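Long-range contacts in tRNA (cytidine-2'-O-)-methyltransferase TrmJ (Sulfolobus acidocaldarius, PDB 4CNG), which methylates the 2'-hydroxyl of cytidine 32 in tRNA, working as a homodimer and taking the methyl group from S-adenosyl-L-methionine: residues 126-134 with 162-173; 33-44 with 63-74. The protein carries 1 engineered substitution. All blocks are in the same frame, centred on the assembly; numbering follows the deposited sequence.

Contact 1: residues 126-134 with 162-173. With SAH (S-adenosyl-L-homocysteine), chain C.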
loop_
_atom_site.group_PDB
_atom_site.type_symbol
_atom_site.label_atom_id
_atom_site.label_comp_id
_atom_site.label_asym_id
_atom_site.label_seq_id
_atom_site.Cartn_x
_atom_site.Cartn_y
_atom_site.Cartn_z
ATOM N N VAL A 126 14.078 7.090 13.660
ATOM C CA VAL A 126 13.253 7.967 12.873
ATOM C C VAL A 126 11.781 7.641 13.063
ATOM O O VAL A 126 11.382 6.466 12.963
ATOM C CB VAL A 126 13.617 7.842 11.386
ATOM C CG1 VAL A 126 12.820 8.827 10.569
ATOM C CG2 VAL A 126 15.106 8.071 11.194
ATOM N N ALA A 127 10.974 8.685 13.268
ATOM C CA ALA A 127 9.522 8.556 13.261
ATOM C C ALA A 127 8.993 8.915 11.888
ATOM O O ALA A 127 9.291 9.977 11.362
ATOM C CB ALA A 127 8.913 9.468 14.311
ATOM N N PHE A 128 8.179 8.015 11.338
ATOM C CA PHE A 128 7.420 8.244 10.107
ATOM C C PHE A 128 5.982 8.485 10.504
ATOM O O PHE A 128 5.365 7.605 11.100
ATOM C CB PHE A 128 7.531 7.066 9.132
ATOM C CG PHE A 128 8.826 7.010 8.379
ATOM C CD1 PHE A 128 9.986 6.512 8.952
ATOM C CD2 PHE A 128 8.943 7.622 7.148
ATOM C CE1 PHE A 128 11.190 6.519 8.246
ATOM C CE2 PHE A 128 10.117 7.586 6.423
ATOM C CZ PHE A 128 11.233 7.066 7.001
ATOM N N ILE A 129 5.453 9.653 10.143
ATOM C CA ILE A 129 4.215 10.165 10.699
ATOM C C ILE A 129 3.199 10.282 9.563
ATOM O O ILE A 129 3.468 10.924 8.539
ATOM C CB ILE A 129 4.413 11.553 11.366
ATOM C CG1 ILE A 129 5.496 11.495 12.405
ATOM C CG2 ILE A 129 3.124 12.103 11.877
ATOM C CD1 ILE A 129 6.240 12.797 12.604
ATOM N N PHE A 130 2.016 9.657 9.760
ATOM C CA PHE A 130 0.928 9.641 8.795
ATOM C C PHE A 130 -0.299 10.241 9.430
ATOM O O PHE A 130 -0.545 10.080 10.628
ATOM C CB PHE A 130 0.650 8.178 8.354
ATOM C CG PHE A 130 1.789 7.531 7.612
ATOM C CD1 PHE A 130 2.855 7.002 8.268
ATOM C CD2 PHE A 130 1.767 7.469 6.235
ATOM C CE1 PHE A 130 3.924 6.459 7.575
ATOM C CE2 PHE A 130 2.813 6.877 5.533
ATOM C CZ PHE A 130 3.891 6.381 6.203
ATOM N N GLY A 131 -1.057 10.933 8.610
ATOM C CA GLY A 131 -2.226 11.659 9.056
ATOM C C GLY A 131 -3.559 10.979 8.844
ATOM O O GLY A 131 -3.682 9.796 8.537
ATOM N N ARG A 132 -4.585 11.772 9.141
ATOM C CA ARG A 132 -5.976 11.331 9.199
ATOM C C ARG A 132 -6.538 11.106 7.811
ATOM O O ARG A 132 -6.248 11.869 6.896
ATOM C CB ARG A 132 -6.762 12.455 9.902
ATOM C CG ARG A 132 -6.269 12.804 11.303
ATOM C CD ARG A 132 -6.722 14.192 11.713
ATOM N NE ARG A 132 -6.164 14.605 12.998
ATOM C CZ ARG A 132 -5.001 15.207 13.167
ATOM N NH1 ARG A 132 -4.177 15.421 12.166
ATOM N NH2 ARG A 132 -4.625 15.570 14.373
ATOM N N GLU A 133 -7.392 10.101 7.669
ATOM C CA GLU A 133 -7.995 9.861 6.387
ATOM C C GLU A 133 -8.745 11.104 5.918
ATOM O O GLU A 133 -8.692 11.456 4.752
ATOM C CB GLU A 133 -8.930 8.655 6.442
ATOM C CG GLU A 133 -8.265 7.342 6.815
ATOM C CD GLU A 133 -8.387 6.919 8.287
ATOM O OE1 GLU A 133 -8.155 7.822 9.189
ATOM O OE2 GLU A 133 -8.632 5.672 8.529
ATOM N N SER A 134 -9.456 11.769 6.826
ATOM C CA SER A 134 -10.291 12.900 6.469
ATOM C C SER A 134 -9.483 14.126 6.049
ATOM O O SER A 134 -9.721 14.719 4.995
ATOM C CB SER A 134 -11.212 13.254 7.639
ATOM O OG SER A 134 -10.469 13.541 8.821
ATOM N N LEU A 162 -4.733 5.797 3.440
ATOM C CA LEU A 162 -3.756 5.816 4.519
ATOM C C LEU A 162 -2.916 4.545 4.633
ATOM O O LEU A 162 -1.701 4.610 4.668
ATOM C CB LEU A 162 -4.504 6.066 5.825
ATOM C CG LEU A 162 -3.710 5.871 7.120
ATOM C CD1 LEU A 162 -2.501 6.752 7.210
ATOM C CD2 LEU A 162 -4.640 6.042 8.309
ATOM N N SER A 163 -3.564 3.385 4.727
ATOM C CA SER A 163 -2.798 2.184 4.938
ATOM C C SER A 163 -1.942 1.779 3.746
ATOM O O SER A 163 -0.919 1.104 3.906
ATOM C CB SER A 163 -3.671 1.025 5.373
ATOM O OG SER A 163 -4.555 0.611 4.392
ATOM N N HIS A 164 -2.359 2.168 2.550
ATOM C CA HIS A 164 -1.562 1.925 1.338
ATOM C C HIS A 164 -0.347 2.815 1.258
ATOM O O HIS A 164 0.714 2.351 0.854
ATOM C CB HIS A 164 -2.466 1.975 0.101
ATOM C CG HIS A 164 -3.534 0.924 0.137
ATOM N ND1 HIS A 164 -4.687 1.070 0.887
ATOM C CD2 HIS A 164 -3.551 -0.345 -0.340
ATOM C CE1 HIS A 164 -5.371 -0.060 0.844
ATOM N NE2 HIS A 164 -4.722 -0.930 0.081
ATOM N N ALA A 165 -0.486 4.084 1.708
ATOM C CA ALA A 165 0.659 4.932 1.865
ATOM C C ALA A 165 1.668 4.342 2.864
ATOM O O ALA A 165 2.885 4.307 2.612
ATOM C CB ALA A 165 0.238 6.321 2.287
ATOM N N VAL A 166 1.152 3.860 3.989
ATOM C CA VAL A 166 2.019 3.252 4.999
ATOM C C VAL A 166 2.739 2.034 4.356
ATOM O O VAL A 166 3.934 1.867 4.509
ATOM C CB VAL A 166 1.216 2.822 6.201
ATOM C CG1 VAL A 166 2.055 1.952 7.117
ATOM C CG2 VAL A 166 0.712 4.045 6.970
ATOM N N GLY A 167 2.003 1.171 3.644
ATOM C CA GLY A 167 2.624 -0.028 3.070
ATOM C C GLY A 167 3.735 0.302 2.091
ATOM O O GLY A 167 4.766 -0.350 2.088
ATOM N N ILE A 168 3.545 1.323 1.264
ATOM C CA ILE A 168 4.561 1.719 0.301
ATOM C C ILE A 168 5.808 2.201 1.024
ATOM O O ILE A 168 6.914 1.871 0.643
ATOM C CB ILE A 168 3.997 2.749 -0.691
ATOM C CG1 ILE A 168 3.057 2.041 -1.658
ATOM C CG2 ILE A 168 5.116 3.519 -1.372
ATOM C CD1 ILE A 168 2.115 2.932 -2.399
ATOM N N VAL A 169 5.644 3.067 2.053
ATOM C CA VAL A 169 6.795 3.553 2.773
ATOM C C VAL A 169 7.537 2.410 3.474
ATOM O O VAL A 169 8.777 2.348 3.470
ATOM C CB VAL A 169 6.399 4.685 3.751
ATOM C CG1 VAL A 169 7.562 5.110 4.618
ATOM C CG2 VAL A 169 5.897 5.872 2.934
ATOM N N LEU A 170 6.803 1.531 4.123
ATOM C CA LEU A 170 7.444 0.435 4.857
ATOM C C LEU A 170 8.200 -0.514 3.899
ATOM O O LEU A 170 9.260 -1.023 4.245
ATOM C CB LEU A 170 6.448 -0.345 5.706
ATOM C CG LEU A 170 5.790 0.391 6.845
ATOM C CD1 LEU A 170 4.963 -0.582 7.682
ATOM C CD2 LEU A 170 6.478 1.525 7.522
ATOM N N TYR A 171 7.638 -0.763 2.726
ATOM C CA TYR A 171 8.304 -1.515 1.660
ATOM C C TYR A 171 9.611 -0.808 1.222
ATOM O O TYR A 171 10.651 -1.448 1.066
ATOM C CB TYR A 171 7.327 -1.631 0.487
ATOM C CG TYR A 171 7.984 -2.016 -0.807
ATOM C CD1 TYR A 171 8.470 -3.287 -1.007
ATOM C CD2 TYR A 171 8.177 -1.074 -1.816
ATOM C CE1 TYR A 171 9.089 -3.628 -2.201
ATOM C CE2 TYR A 171 8.741 -1.386 -3.010
ATOM C CZ TYR A 171 9.227 -2.659 -3.210
ATOM O OH TYR A 171 9.820 -2.926 -4.422
ATOM N N GLU A 172 9.573 0.507 1.038
ATOM C CA GLU A 172 10.773 1.240 0.692
ATOM C C GLU A 172 11.836 1.074 1.776
ATOM O O GLU A 172 13.033 0.985 1.473
ATOM C CB GLU A 172 10.437 2.714 0.483
ATOM C CG GLU A 172 9.912 3.085 -0.884
ATOM C CD GLU A 172 11.009 3.184 -1.928
ATOM O OE1 GLU A 172 12.162 2.788 -1.660
ATOM O OE2 GLU A 172 10.706 3.699 -3.010
ATOM N N LEU A 173 11.428 1.141 3.038
ATOM C CA LEU A 173 12.368 0.975 4.154
ATOM C C LEU A 173 12.947 -0.432 4.208
ATOM O O LEU A 173 14.125 -0.601 4.487
ATOM C CB LEU A 173 11.708 1.338 5.485
ATOM C CG LEU A 173 11.317 2.801 5.633
ATOM C CD1 LEU A 173 10.487 2.987 6.883
ATOM C CD2 LEU A 173 12.543 3.694 5.697
HETATM N N SAH C . -7.736 15.040 2.321
HETATM C CA SAH C . -6.579 14.636 3.163
HETATM C CB SAH C . -6.091 13.288 2.657
HETATM C CG SAH C . -5.278 12.501 3.700
HETATM S SD SAH C . -4.757 10.912 3.068
HETATM C C SAH C . -5.538 15.714 3.081
HETATM O O SAH C . -5.658 16.646 2.283
HETATM O OXT SAH C . -4.635 15.788 3.888
HETATM C "C5'" SAH C . -4.280 10.169 4.630
HETATM C "C4'" SAH C . -2.782 10.093 4.902
HETATM O "O4'" SAH C . -2.176 9.218 3.937
HETATM C "C3'" SAH C . -2.026 11.365 4.764
HETATM O "O3'" SAH C . -2.193 12.163 5.947
HETATM C "C2'" SAH C . -0.614 10.900 4.539
HETATM O "O2'" SAH C . -0.041 10.469 5.768
HETATM C "C1'" SAH C . -0.846 9.676 3.644
HETATM N N9 SAH C . -0.789 9.969 2.180
HETATM C C8 SAH C . -1.763 9.725 1.259
HETATM N N7 SAH C . -1.265 9.916 0.006
HETATM C C5 SAH C . 0.040 10.247 0.158
HETATM C C6 SAH C . 1.109 10.484 -0.727
HETATM N N6 SAH C . 0.949 10.472 -2.067
HETATM N N1 SAH C . 2.291 10.753 -0.227
HETATM C C2 SAH C . 2.465 10.751 1.103
HETATM N N3 SAH C . 1.546 10.509 2.026
HETATM C C4 SAH C . 0.353 10.232 1.547
#
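F130 lies against the helix with V166 squarely over one face of its ring: V166 CG2 stands 3.6 Å from the ring centroid and only 10° off the normal, a close CH-pi contact over the middle of the ring. V169 takes the rim of the same ring, its CB in the ring plane and its CG2 3.9 Å from F130 CZ. Two residues earlier on the strand, toward the C-terminal end of the helical segment, F128 is met differently. L173 CD1 sits over a face but displaced toward the rim, while V169 CG1 comes in at a slant to F128 CD2. V169 therefore serves both rings, with CG1, anti to its own backbone N (chi1 174°), on F128 and CG2 on F130.

Toward the start of the helix, the two methyls of L162 divide their work. CD1 packs 3.6 Å from F130 CB and also meets the carbonyl oxygen of G131, whereas CD2 lies 3.8 Å from E133 CD. The carboxylate of E133 is gripped elsewhere, by the backbone N of E31 and G32 and by N35.

At the C-terminal end of the strand sits S-adenosyl-L-homocysteine. G131 N donates a nearly straight bond to the ribose O2' (3.1 Å, 163°) and a weak, bent one to O3'. From the helix, A165 CB meets the glycosidic bond, 3.8 Å from both C1' and N9 of SAH. The loop after the strand and the first turn of the helix thus both border the ligand, consistent with the knotted cofactor site of SPOUT methyltransferases.

Strand 126-130 runs nearly antiparallel to helix 162-173, their axes 10.0 Å apart, and is flanked in the parallel sheet by strands 22-28 and 93-97; helix 117-121 closes over F128 and L173.

Contact 2: residues 33-44 with 63-74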
loop_
_atom_site.group_PDB
_atom_site.type_symbol
_atom_site.label_atom_id
_atom_site.label_comp_id
_atom_site.label_asym_id
_atom_site.label_seq_id
_atom_site.Cartn_x
_atom_site.Cartn_y
_atom_site.Cartn_z
ATOM N N ALA A 33 -11.303 1.475 11.085
ATOM C CA ALA A 33 -10.818 0.234 11.699
ATOM C C ALA A 33 -10.080 -0.647 10.713
ATOM O O ALA A 33 -9.116 -1.296 11.063
ATOM C CB ALA A 33 -11.954 -0.528 12.345
ATOM N N TYR A 34 -10.505 -0.637 9.466
ATOM C CA TYR A 34 -9.803 -1.409 8.463
ATOM C C TYR A 34 -8.396 -0.833 8.276
ATOM O O TYR A 34 -7.418 -1.582 8.256
ATOM C CB TYR A 34 -10.586 -1.406 7.153
ATOM C CG TYR A 34 -11.231 -0.080 6.848
ATOM C CD1 TYR A 34 -10.539 0.908 6.186
ATOM C CD2 TYR A 34 -12.492 0.229 7.346
ATOM C CE1 TYR A 34 -11.061 2.171 6.040
ATOM C CE2 TYR A 34 -13.061 1.465 7.126
ATOM C CZ TYR A 34 -12.330 2.436 6.481
ATOM O OH TYR A 34 -12.881 3.665 6.234
ATOM N N ASN A 35 -8.263 0.496 8.212
ATOM C CA ASN A 35 -6.934 1.059 8.050
ATOM C C ASN A 35 -6.061 0.716 9.228
ATOM O O ASN A 35 -4.905 0.367 9.046
ATOM C CB ASN A 35 -6.984 2.546 7.862
ATOM C CG ASN A 35 -7.358 2.942 6.488
ATOM O OD1 ASN A 35 -7.003 2.258 5.540
ATOM N ND2 ASN A 35 -8.001 4.064 6.339
ATOM N N LEU A 36 -6.568 0.850 10.444
ATOM C CA LEU A 36 -5.738 0.552 11.600
ATOM C C LEU A 36 -5.294 -0.923 11.594
ATOM O O LEU A 36 -4.134 -1.216 11.870
ATOM C CB LEU A 36 -6.475 0.941 12.883
ATOM C CG LEU A 36 -5.717 0.673 14.189
ATOM C CD1 LEU A 36 -4.385 1.383 14.188
ATOM C CD2 LEU A 36 -6.548 1.064 15.379
ATOM N N GLY A 37 -6.215 -1.831 11.322
ATOM C CA GLY A 37 -5.853 -3.221 11.253
ATOM C C GLY A 37 -4.853 -3.553 10.158
ATOM O O GLY A 37 -3.892 -4.295 10.369
ATOM N N PHE A 38 -5.064 -2.971 8.981
ATOM C CA PHE A 38 -4.147 -3.178 7.884
ATOM C C PHE A 38 -2.774 -2.644 8.190
ATOM O O PHE A 38 -1.767 -3.244 7.797
ATOM C CB PHE A 38 -4.694 -2.537 6.596
ATOM C CG PHE A 38 -5.865 -3.242 5.988
ATOM C CD1 PHE A 38 -5.938 -4.612 5.984
ATOM C CD2 PHE A 38 -6.889 -2.505 5.434
ATOM C CE1 PHE A 38 -6.997 -5.258 5.346
ATOM C CE2 PHE A 38 -7.916 -3.131 4.758
ATOM C CZ PHE A 38 -8.034 -4.494 4.854
ATOM N N ILE A 39 -2.692 -1.512 8.901
ATOM C CA ILE A 39 -1.415 -0.994 9.314
ATOM C C ILE A 39 -0.716 -1.929 10.316
ATOM O O ILE A 39 0.477 -2.189 10.190
ATOM C CB ILE A 39 -1.570 0.429 9.888
ATOM C CG1 ILE A 39 -1.914 1.398 8.767
ATOM C CG2 ILE A 39 -0.303 0.854 10.605
ATOM C CD1 ILE A 39 -2.446 2.739 9.221
ATOM N N ALA A 40 -1.471 -2.458 11.268
ATOM C CA ALA A 40 -0.882 -3.404 12.205
ATOM C C ALA A 40 -0.292 -4.631 11.505
ATOM O O ALA A 40 0.766 -5.117 11.863
ATOM C CB ALA A 40 -1.902 -3.808 13.253
ATOM N N ARG A 41 -0.985 -5.122 10.495
ATOM C CA ARG A 41 -0.460 -6.235 9.686
ATOM C C ARG A 41 0.858 -5.857 9.032
ATOM O O ARG A 41 1.831 -6.615 9.077
ATOM C CB ARG A 41 -1.503 -6.634 8.655
ATOM C CG ARG A 41 -1.117 -7.889 7.896
ATOM C CD ARG A 41 -2.191 -8.329 6.929
ATOM N NE ARG A 41 -1.766 -9.514 6.197
ATOM C CZ ARG A 41 -2.583 -10.293 5.520
ATOM N NH1 ARG A 41 -3.868 -9.995 5.384
ATOM N NH2 ARG A 41 -2.067 -11.322 4.882
ATOM N N LEU A 42 0.918 -4.665 8.436
ATOM C CA LEU A 42 2.128 -4.180 7.777
ATOM C C LEU A 42 3.295 -4.050 8.749
ATOM O O LEU A 42 4.440 -4.262 8.369
ATOM C CB LEU A 42 1.849 -2.864 7.070
ATOM C CG LEU A 42 0.991 -2.972 5.823
ATOM C CD1 LEU A 42 0.415 -1.623 5.478
ATOM C CD2 LEU A 42 1.764 -3.603 4.656
ATOM N N VAL A 43 3.018 -3.635 9.995
ATOM C CA VAL A 43 4.047 -3.551 11.015
ATOM C C VAL A 43 4.772 -4.882 11.179
ATOM O O VAL A 43 5.992 -4.926 11.338
ATOM C CB VAL A 43 3.443 -3.031 12.332
ATOM C CG1 VAL A 43 4.337 -3.272 13.544
ATOM C CG2 VAL A 43 3.156 -1.535 12.197
ATOM N N LYS A 44 4.011 -5.968 11.183
ATOM C CA LYS A 44 4.607 -7.294 11.230
ATOM C C LYS A 44 5.234 -7.720 9.891
ATOM O O LYS A 44 6.322 -8.278 9.880
ATOM C CB LYS A 44 3.558 -8.293 11.674
ATOM C CG LYS A 44 4.135 -9.673 11.975
ATOM C CD LYS A 44 3.148 -10.655 12.602
ATOM C CE LYS A 44 3.766 -12.048 12.766
ATOM N NZ LYS A 44 2.761 -13.140 12.715
ATOM N N ALA A 63 -10.631 -3.365 14.558
ATOM C CA ALA A 63 -9.401 -3.324 13.791
ATOM C C ALA A 63 -8.637 -4.644 13.843
ATOM O O ALA A 63 -8.003 -5.031 12.883
ATOM C CB ALA A 63 -8.529 -2.187 14.299
ATOM N N ILE A 64 -8.704 -5.316 14.976
ATOM C CA ILE A 64 -8.011 -6.589 15.132
ATOM C C ILE A 64 -8.400 -7.583 14.036
ATOM O O ILE A 64 -7.560 -8.357 13.568
ATOM C CB ILE A 64 -8.240 -7.209 16.522
ATOM C CG1 ILE A 64 -7.514 -6.372 17.577
ATOM C CG2 ILE A 64 -7.787 -8.660 16.553
ATOM C CD1 ILE A 64 -7.647 -6.869 18.999
ATOM N N LYS A 65 -9.643 -7.514 13.568
ATOM C CA LYS A 65 -10.119 -8.430 12.522
ATOM C C LYS A 65 -9.387 -8.244 11.195
ATOM O O LYS A 65 -9.451 -9.159 10.329
ATOM C CB LYS A 65 -11.613 -8.227 12.301
ATOM C CG LYS A 65 -12.444 -8.591 13.521
ATOM C CD LYS A 65 -13.896 -8.157 13.377
ATOM C CE LYS A 65 -14.787 -8.798 14.437
ATOM N NZ LYS A 65 -16.204 -8.834 13.984
ATOM N N PHE A 66 -8.864 -7.044 10.940
ATOM C CA PHE A 66 -8.219 -6.754 9.669
ATOM C C PHE A 66 -6.709 -6.932 9.804
ATOM O O PHE A 66 -5.944 -6.641 8.862
ATOM C CB PHE A 66 -8.569 -5.340 9.180
ATOM C CG PHE A 66 -10.032 -5.141 8.855
ATOM C CD1 PHE A 66 -10.537 -5.484 7.605
ATOM C CD2 PHE A 66 -10.910 -4.633 9.804
ATOM C CE1 PHE A 66 -11.877 -5.312 7.316
ATOM C CE2 PHE A 66 -12.255 -4.476 9.525
ATOM C CZ PHE A 66 -12.746 -4.846 8.289
ATOM N N SER A 67 -6.252 -7.335 10.989
ATOM C CA SER A 67 -4.820 -7.349 11.265
ATOM C C SER A 67 -4.162 -8.690 10.922
ATOM O O SER A 67 -2.946 -8.784 10.957
ATOM C CB SER A 67 -4.499 -6.922 12.701
ATOM O OG SER A 67 -4.946 -7.878 13.630
ATOM N N ALA A 68 -4.966 -9.679 10.509
ATOM C CA ALA A 68 -4.509 -11.044 10.280
ATOM C C ALA A 68 -3.596 -11.382 11.454
ATOM O O ALA A 68 -3.967 -11.126 12.603
ATOM C CB ALA A 68 -3.800 -11.153 8.935
ATOM N N LYS A 69 -2.364 -11.783 11.175
ATOM C CA LYS A 69 -1.403 -12.036 12.240
ATOM C C LYS A 69 -0.877 -10.764 12.938
ATOM O O LYS A 69 -0.166 -10.848 13.948
ATOM C CB LYS A 69 -0.255 -12.885 11.696
ATOM C CG LYS A 69 -0.677 -14.315 11.408
ATOM C CD LYS A 69 -1.072 -15.011 12.698
ATOM C CE LYS A 69 -0.373 -16.355 12.843
ATOM N NZ LYS A 69 -1.214 -17.358 13.556
ATOM N N GLY A 70 -1.234 -9.590 12.414
ATOM C CA GLY A 70 -0.986 -8.306 13.104
ATOM C C GLY A 70 -1.792 -8.114 14.376
ATOM O O GLY A 70 -1.663 -7.094 15.041
ATOM N N SER A 71 -2.637 -9.082 14.724
ATOM C CA SER A 71 -3.460 -8.985 15.934
ATOM C C SER A 71 -2.641 -8.838 17.236
ATOM O O SER A 71 -2.978 -8.007 18.091
ATOM C CB SER A 71 -4.396 -10.191 16.016
ATOM O OG SER A 71 -3.672 -11.388 16.221
ATOM N N GLU A 72 -1.513 -9.551 17.348
ATOM C CA GLU A 72 -0.639 -9.415 18.542
ATOM C C GLU A 72 0.022 -8.031 18.601
ATOM O O GLU A 72 0.264 -7.454 19.674
ATOM C CB GLU A 72 0.445 -10.483 18.513
ATOM C CG GLU A 72 1.298 -10.461 17.260
ATOM C CD GLU A 72 1.058 -11.664 16.344
ATOM O OE1 GLU A 72 -0.117 -12.020 16.114
ATOM O OE2 GLU A 72 2.048 -12.263 15.855
ATOM N N VAL A 73 0.183 -7.460 17.418
ATOM C CA VAL A 73 0.693 -6.116 17.267
ATOM C C VAL A 73 -0.209 -5.113 17.979
ATOM O O VAL A 73 0.261 -4.314 18.741
ATOM C CB VAL A 73 0.889 -5.756 15.780
ATOM C CG1 VAL A 73 1.160 -4.275 15.598
ATOM C CG2 VAL A 73 2.025 -6.577 15.179
ATOM N N ILE A 74 -1.508 -5.184 17.735
ATOM C CA ILE A 74 -2.470 -4.269 18.358
ATOM C C ILE A 74 -2.556 -4.480 19.863
ATOM O O ILE A 74 -2.499 -3.530 20.653
ATOM C CB ILE A 74 -3.848 -4.412 17.684
ATOM C CG1 ILE A 74 -3.780 -3.821 16.280
ATOM C CG2 ILE A 74 -4.940 -3.757 18.529
ATOM C CD1 ILE A 74 -4.997 -4.098 15.449
#
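A63 CB presses against A33 O at 3.4 Å and also touches L36 CD2, while its own carbonyl oxygen receives a CA-H...O contact from G37, where no side chain keeps the backbones apart.

F66 is the third residue of the type I turn from I64 to S67. Y34 CA lies over one face of its ring, toward the rim, 3.9 Å from the centroid, a CH-pi contact, and the ring turns an edge to the face of F38 in a T-shaped pair, planes at 69°. S67 OG folds back to I64 O (2.7 Å), which also accepts from S67 N; S67 CA points a C-H at G37 O. A68 CB then rests on one face of the R41 guanidinium, laid there by an R41 chain with CG anti to the backbone N (chi1 -173°) and extended as far as NE; R41 NH2 bonds V159 O of the second subunit.

G70 is the second close crossing, its CA 4.0 Å from R41 CA. Beyond it, E72 OE2 forms a salt bridge with K44 NZ, weak as a hydrogen bond at 3.3 Å, and K44 makes a cation-pi contact with Y157 of the second subunit. V73 packs on A40 and V43, and I74 CG1 reaches A40 CB at 3.6 Å.

Segment 63-74 covers one flank of helix 33-45, whose other sides meet helix 162-175 and strands 22-28 and 50-54.

In the fold
Contact 1 lies near the centre of the chain and is almost entirely buried; the centre of contact 2 is about 14 Å from the centre of the chain, and it is partly open to solvent. They share no segment, but helix 33-44 packs beside helix 162-173 on the sheet, where N35 bonds both E133 and S163 and L42 CD1 packs on G167 CA. Chemistry follows place: aromatic and aliphatic side chains beside the bound ligand in contact 1, backbone-close glycine and alanine crossings in contact 2, with lysine, arginine and glutamate toward its partly exposed side. Both reach the second subunit, contact 1 through residues such as S163, H164 and Y171, contact 2 through F38, R41 and K44.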